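Local atomic coordinates of Exo-poly-alpha-D-galacturonosidase (Thermotoga maritima, PDB entry 3JUR), a protein that probably hydrolyses the polygalacturonate chains of pectin, as an exo-acting polygalacturonase of glycoside hydrolase family 28. Residues D[280-285]-D[309-314]; D[338-343]-D[373-378]. All coordinates share one frame; numbering follows the deposited sequence.

Contact 1 of 2, residues D[280-285]-D[309-314]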
loop_
_atom_site.group_PDB
_atom_site.type_symbol
_atom_site.label_atom_id
_atom_site.label_comp_id
_atom_site.label_asym_id
_atom_site.label_seq_id
_atom_site.Cartn_x
_atom_site.Cartn_y
_atom_site.Cartn_z
ATOM N N SER D 280 -28.018 10.310 27.713
ATOM C CA SER D 280 -27.760 11.355 26.731
ATOM C C SER D 280 -28.038 10.731 25.372
ATOM O O SER D 280 -27.580 9.618 25.090
ATOM C CB SER D 280 -26.315 11.850 26.784
ATOM O OG SER D 280 -26.179 12.995 27.609
ATOM N N GLU D 281 -28.799 11.436 24.540
ATOM C CA GLU D 281 -29.211 10.902 23.248
ATOM C C GLU D 281 -29.576 12.012 22.266
ATOM O O GLU D 281 -30.028 13.090 22.665
ATOM C CB GLU D 281 -30.370 9.901 23.403
ATOM C CG GLU D 281 -31.616 10.475 24.054
ATOM C CD GLU D 281 -32.760 9.477 24.145
ATOM O OE1 GLU D 281 -33.714 9.746 24.924
ATOM O OE2 GLU D 281 -32.708 8.443 23.439
ATOM N N TYR D 282 -29.369 11.733 20.981
ATOM C CA TYR D 282 -29.642 12.682 19.909
ATOM C C TYR D 282 -28.796 13.940 20.072
ATOM O O TYR D 282 -29.313 15.046 20.245
ATOM C CB TYR D 282 -31.144 12.988 19.823
ATOM C CG TYR D 282 -31.980 11.813 19.365
ATOM C CD1 TYR D 282 -31.758 11.222 18.121
ATOM C CD2 TYR D 282 -33.012 11.304 20.160
ATOM C CE1 TYR D 282 -32.528 10.142 17.680
ATOM C CE2 TYR D 282 -33.794 10.224 19.723
ATOM C CZ TYR D 282 -33.533 9.651 18.483
ATOM O OH TYR D 282 -34.287 8.592 18.033
ATOM N N ILE D 283 -27.482 13.733 20.054
ATOM C CA ILE D 283 -26.488 14.797 20.165
ATOM C C ILE D 283 -25.747 14.883 18.836
ATOM O O ILE D 283 -25.205 13.880 18.348
ATOM C CB ILE D 283 -25.435 14.533 21.293
ATOM C CG1 ILE D 283 -26.068 13.971 22.586
ATOM C CG2 ILE D 283 -24.592 15.795 21.563
ATOM C CD1 ILE D 283 -27.013 14.902 23.312
ATOM N N LEU D 284 -25.739 16.081 18.257
ATOM C CA LEU D 284 -25.070 16.337 16.996
ATOM C C LEU D 284 -23.876 17.256 17.244
ATOM O O LEU D 284 -24.026 18.346 17.794
ATOM C CB LEU D 284 -26.047 16.950 15.977
ATOM C CG LEU D 284 -25.529 17.305 14.581
ATOM C CD1 LEU D 284 -25.015 16.054 13.841
ATOM C CD2 LEU D 284 -26.627 17.980 13.785
ATOM N N VAL D 285 -22.691 16.784 16.863
ATOM C CA VAL D 285 -21.444 17.538 17.017
ATOM C C VAL D 285 -20.834 17.705 15.622
ATOM O O VAL D 285 -20.357 16.730 15.034
ATOM C CB VAL D 285 -20.461 16.782 17.948
ATOM C CG1 VAL D 285 -19.158 17.577 18.172
ATOM C CG2 VAL D 285 -21.138 16.466 19.286
ATOM N N VAL D 309 -25.789 6.131 26.728
ATOM C CA VAL D 309 -25.517 7.115 25.676
ATOM C C VAL D 309 -25.830 6.438 24.343
ATOM O O VAL D 309 -25.314 5.353 24.048
ATOM C CB VAL D 309 -24.047 7.630 25.691
ATOM C CG1 VAL D 309 -23.806 8.645 24.560
ATOM C CG2 VAL D 309 -23.675 8.253 27.057
ATOM N N ARG D 310 -26.690 7.064 23.546
ATOM C CA ARG D 310 -27.064 6.501 22.244
ATOM C C ARG D 310 -27.330 7.611 21.237
ATOM O O ARG D 310 -27.607 8.746 21.631
ATOM C CB ARG D 310 -28.299 5.590 22.366
ATOM C CG ARG D 310 -29.500 6.249 23.019
ATOM C CD ARG D 310 -30.813 5.718 22.466
ATOM N NE ARG D 310 -31.337 4.597 23.236
ATOM C CZ ARG D 310 -32.494 4.605 23.900
ATOM N NH1 ARG D 310 -33.279 5.678 23.901
ATOM N NH2 ARG D 310 -32.872 3.527 24.569
ATOM N N ASN D 311 -27.246 7.274 19.951
ATOM C CA ASN D 311 -27.574 8.191 18.854
ATOM C C ASN D 311 -26.821 9.513 18.918
ATOM O O ASN D 311 -27.398 10.588 19.103
ATOM C CB ASN D 311 -29.086 8.396 18.748
ATOM C CG ASN D 311 -29.816 7.100 18.497
ATOM O OD1 ASN D 311 -29.356 6.261 17.719
ATOM N ND2 ASN D 311 -30.952 6.917 19.165
ATOM N N VAL D 312 -25.508 9.401 18.782
ATOM C CA VAL D 312 -24.636 10.552 18.755
ATOM C C VAL D 312 -23.960 10.563 17.398
ATOM O O VAL D 312 -23.390 9.548 16.976
ATOM C CB VAL D 312 -23.569 10.468 19.862
ATOM C CG1 VAL D 312 -22.554 11.599 19.716
ATOM C CG2 VAL D 312 -24.222 10.514 21.243
ATOM N N VAL D 313 -24.047 11.699 16.712
ATOM C CA VAL D 313 -23.380 11.886 15.436
ATOM C C VAL D 313 -22.364 13.019 15.565
ATOM O O VAL D 313 -22.718 14.149 15.931
ATOM C CB VAL D 313 -24.375 12.214 14.290
ATOM C CG1 VAL D 313 -23.631 12.480 12.986
ATOM C CG2 VAL D 313 -25.406 11.090 14.102
ATOM N N ALA D 314 -21.108 12.699 15.261
ATOM C CA ALA D 314 -20.037 13.685 15.169
ATOM C C ALA D 314 -19.548 13.710 13.726
ATOM O O ALA D 314 -18.903 12.760 13.261
ATOM C CB ALA D 314 -18.894 13.349 16.125
#
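The Y282 ring and the N311 amide run side by side, with planes 24° apart. N311 ND2 approaches the ring obliquely, 3.8 Å from Y282 CZ, and N311 CB lies against CD1. On the neighbouring coil Y248 sets its ring nearly parallel to that of Y282. N311 OD1 is held by N340 ND2. The other flat pair is ionic. E281 OE2 sits at the edge of the R310 guanidinium, tilted somewhat from its plane, and accepts a hydrogen bond from NH1 at 2.9 Å as part of a salt bridge. It is met on its syn side, but the two planes are 49° apart. The R310 chain bends at its second torsion and more sharply at its third (92°), which carries NH1 to the carboxylate of E281. A leucine in place of R310 would probably leave the E281 OE2 charge without its mate, for the ion pair of OE1 with K247 is long and weak. Backbone bonds join the strands in parallel: R310 N to S280 O, V313 N to I283 O, and V285 N to V313 O at 2.8 Å. N311 O receives I283 N and, weakly, Y282 N. I283 CG1 packs on V312 CG2 at 4.1 Å, and L284 CD1 rests on V313 CB. Y282 and N311 both have left-handed backbone conformations, which bend each strand at the same level. Such aligned bends are characteristic of the parallel beta-helix of family 28.

Contact 2 of 2, residues D[338-343]-D[373-378]; sequences MENIFF and VRSVFV
F343 N gives a nearly straight hydrogen bond to F377 O, 2.8 Å long. F342 CA-H also leans on F377 O, so this carbonyl has two contacts from the neighbouring strand 338-343. F377 N returns a bond to I341 O at 2.9 Å. Nearer the start of the strands, S375 O accepts I341 N and M338 O accepts R374 N. The F342 and F377 rings lie side by side with planes 23° apart. They are slid so far that they barely overlap, and their centroids are 5.0 Å apart. Both rings start beside their backbone N (chi1 -64° in F342 and -51° in F377), so they lean the same way. Like residues aligned at one level on successive coils are a familiar feature of the parallel beta-helix, and these two aromatics occupy such a level, slid past each other rather than stacked. N340, bonded through ND2 to N311, has OD1 at the edge of the F377 ring, in its plane, 3.9 Å from CE2. S375 OG binds D402. On the M338 face, the methionine chain bends at its last torsion and puts CE 3.7 Å from V373 CG2. F343 CB meets V378 CG2 at 4.2 Å. E339 OE1 forms a salt bridge with R374 NH1, in the guanidinium plane and on the syn side of the carboxylate; its modelled length is doubtfully short.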
loop_
_atom_site.group_PDB
_atom_site.type_symbol
_atom_site.label_atom_id
_atom_site.label_comp_id
_atom_site.label_asym_id
_atom_site.label_seq_id
_atom_site.Cartn_x
_atom_site.Cartn_y
_atom_site.Cartn_z
ATOM N N MET D 338 -23.290 2.283 25.755
ATOM C CA MET D 338 -22.878 3.240 24.736
ATOM C C MET D 338 -23.134 2.542 23.416
ATOM O O MET D 338 -22.612 1.447 23.178
ATOM C CB MET D 338 -21.393 3.621 24.878
ATOM C CG MET D 338 -21.053 4.276 26.214
ATOM S SD MET D 338 -19.323 4.739 26.395
ATOM C CE MET D 338 -18.576 3.140 26.664
ATOM N N GLU D 339 -23.973 3.142 22.577
ATOM C CA GLU D 339 -24.366 2.507 21.316
ATOM C C GLU D 339 -24.887 3.498 20.284
ATOM O O GLU D 339 -25.393 4.561 20.642
ATOM C CB GLU D 339 -25.402 1.396 21.549
ATOM C CG GLU D 339 -26.730 1.851 22.109
ATOM C CD GLU D 339 -27.725 0.707 22.234
ATOM O OE1 GLU D 339 -27.291 -0.451 22.428
ATOM O OE2 GLU D 339 -28.945 0.965 22.147
ATOM N N ASN D 340 -24.772 3.126 19.010
ATOM C CA ASN D 340 -25.144 3.996 17.903
ATOM C C ASN D 340 -24.393 5.322 17.974
ATOM O O ASN D 340 -25.001 6.400 18.070
ATOM C CB ASN D 340 -26.666 4.209 17.845
ATOM C CG ASN D 340 -27.356 3.259 16.886
ATOM O OD1 ASN D 340 -26.724 2.390 16.283
ATOM N ND2 ASN D 340 -28.663 3.440 16.719
ATOM N N ILE D 341 -23.066 5.220 17.973
ATOM C CA ILE D 341 -22.185 6.377 17.972
ATOM C C ILE D 341 -21.581 6.463 16.572
ATOM O O ILE D 341 -20.992 5.488 16.078
ATOM C CB ILE D 341 -21.054 6.261 19.053
ATOM C CG1 ILE D 341 -21.613 5.808 20.411
ATOM C CG2 ILE D 341 -20.273 7.593 19.184
ATOM C CD1 ILE D 341 -22.634 6.771 21.068
ATOM N N PHE D 342 -21.747 7.619 15.933
ATOM C CA PHE D 342 -21.351 7.808 14.546
ATOM C C PHE D 342 -20.302 8.898 14.428
ATOM O O PHE D 342 -20.560 10.051 14.757
ATOM C CB PHE D 342 -22.574 8.152 13.679
ATOM C CG PHE D 342 -23.592 7.059 13.618
ATOM C CD1 PHE D 342 -23.586 6.146 12.574
ATOM C CD2 PHE D 342 -24.549 6.931 14.618
ATOM C CE1 PHE D 342 -24.528 5.127 12.514
ATOM C CE2 PHE D 342 -25.492 5.903 14.575
ATOM C CZ PHE D 342 -25.484 5.005 13.524
ATOM N N PHE D 343 -19.126 8.514 13.943
ATOM C CA PHE D 343 -17.963 9.391 13.850
ATOM C C PHE D 343 -17.610 9.478 12.365
ATOM O O PHE D 343 -16.862 8.645 11.849
ATOM C CB PHE D 343 -16.810 8.794 14.676
ATOM C CG PHE D 343 -15.702 9.757 14.987
ATOM C CD1 PHE D 343 -15.894 10.800 15.897
ATOM C CD2 PHE D 343 -14.451 9.610 14.393
ATOM C CE1 PHE D 343 -14.854 11.696 16.191
ATOM C CE2 PHE D 343 -13.415 10.488 14.676
ATOM C CZ PHE D 343 -13.611 11.528 15.585
ATOM N N VAL D 373 -21.518 -2.143 25.141
ATOM C CA VAL D 373 -20.764 -1.274 24.223
ATOM C C VAL D 373 -20.801 -1.898 22.836
ATOM O O VAL D 373 -20.144 -2.921 22.576
ATOM C CB VAL D 373 -19.294 -1.027 24.687
ATOM C CG1 VAL D 373 -18.583 -0.052 23.752
ATOM C CG2 VAL D 373 -19.253 -0.485 26.128
ATOM N N ARG D 374 -21.609 -1.298 21.959
ATOM C CA ARG D 374 -21.826 -1.820 20.605
ATOM C C ARG D 374 -22.231 -0.755 19.588
ATOM O O ARG D 374 -22.605 0.367 19.957
ATOM C CB ARG D 374 -22.837 -2.974 20.609
ATOM C CG ARG D 374 -23.866 -2.907 21.718
ATOM C CD ARG D 374 -25.248 -2.469 21.278
ATOM N NE ARG D 374 -26.091 -3.611 20.927
ATOM C CZ ARG D 374 -27.380 -3.739 21.234
ATOM N NH1 ARG D 374 -28.019 -2.804 21.925
ATOM N NH2 ARG D 374 -28.039 -4.821 20.853
ATOM N N SER D 375 -22.141 -1.117 18.308
ATOM C CA SER D 375 -22.606 -0.279 17.195
ATOM C C SER D 375 -21.952 1.098 17.149
ATOM O O SER D 375 -22.614 2.133 17.301
ATOM C CB SER D 375 -24.135 -0.174 17.210
ATOM O OG SER D 375 -24.679 -1.476 17.152
ATOM N N VAL D 376 -20.634 1.090 16.968
ATOM C CA VAL D 376 -19.857 2.308 16.804
ATOM C C VAL D 376 -19.350 2.312 15.367
ATOM O O VAL D 376 -18.783 1.315 14.889
ATOM C CB VAL D 376 -18.676 2.394 17.817
ATOM C CG1 VAL D 376 -17.916 3.726 17.669
ATOM C CG2 VAL D 376 -19.177 2.229 19.256
ATOM N N PHE D 377 -19.583 3.426 14.676
ATOM C CA PHE D 377 -19.315 3.527 13.249
ATOM C C PHE D 377 -18.401 4.706 12.939
ATOM O O PHE D 377 -18.711 5.864 13.257
ATOM C CB PHE D 377 -20.637 3.611 12.461
ATOM C CG PHE D 377 -21.620 2.533 12.828
ATOM C CD1 PHE D 377 -21.506 1.254 12.289
ATOM C CD2 PHE D 377 -22.642 2.785 13.741
ATOM C CE1 PHE D 377 -22.405 0.239 12.650
ATOM C CE2 PHE D 377 -23.547 1.782 14.105
ATOM C CZ PHE D 377 -23.425 0.506 13.557
ATOM N N VAL D 378 -17.251 4.383 12.353
ATOM C CA VAL D 378 -16.292 5.372 11.915
ATOM C C VAL D 378 -16.291 5.285 10.395
ATOM O O VAL D 378 -16.056 4.220 9.810
ATOM C CB VAL D 378 -14.871 5.115 12.484
ATOM C CG1 VAL D 378 -13.870 6.126 11.913
ATOM C CG2 VAL D 378 -14.860 5.188 14.008
#

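Contact 1 and contact 2 follow one another along the chain, and their centres are 10 Å apart. They belong to four successive parallel strands of the beta-helix, with 309-314 and 338-343 as direct neighbours. F342 joins the two contacts by probable hydrogen bonds: its N to V312 O at 2.7 Å and its O to A314 N at 2.8 Å. A314 CB also packs on F343 CD1 at 3.9 Å, and R310 CB lies 3.5 Å from E339 O. Helix 6-16 covers one face of both, touching Y282, L284 and N311 in contact 1 and N340 and F342 in contact 2. Both contacts are structural packing of the coil wall.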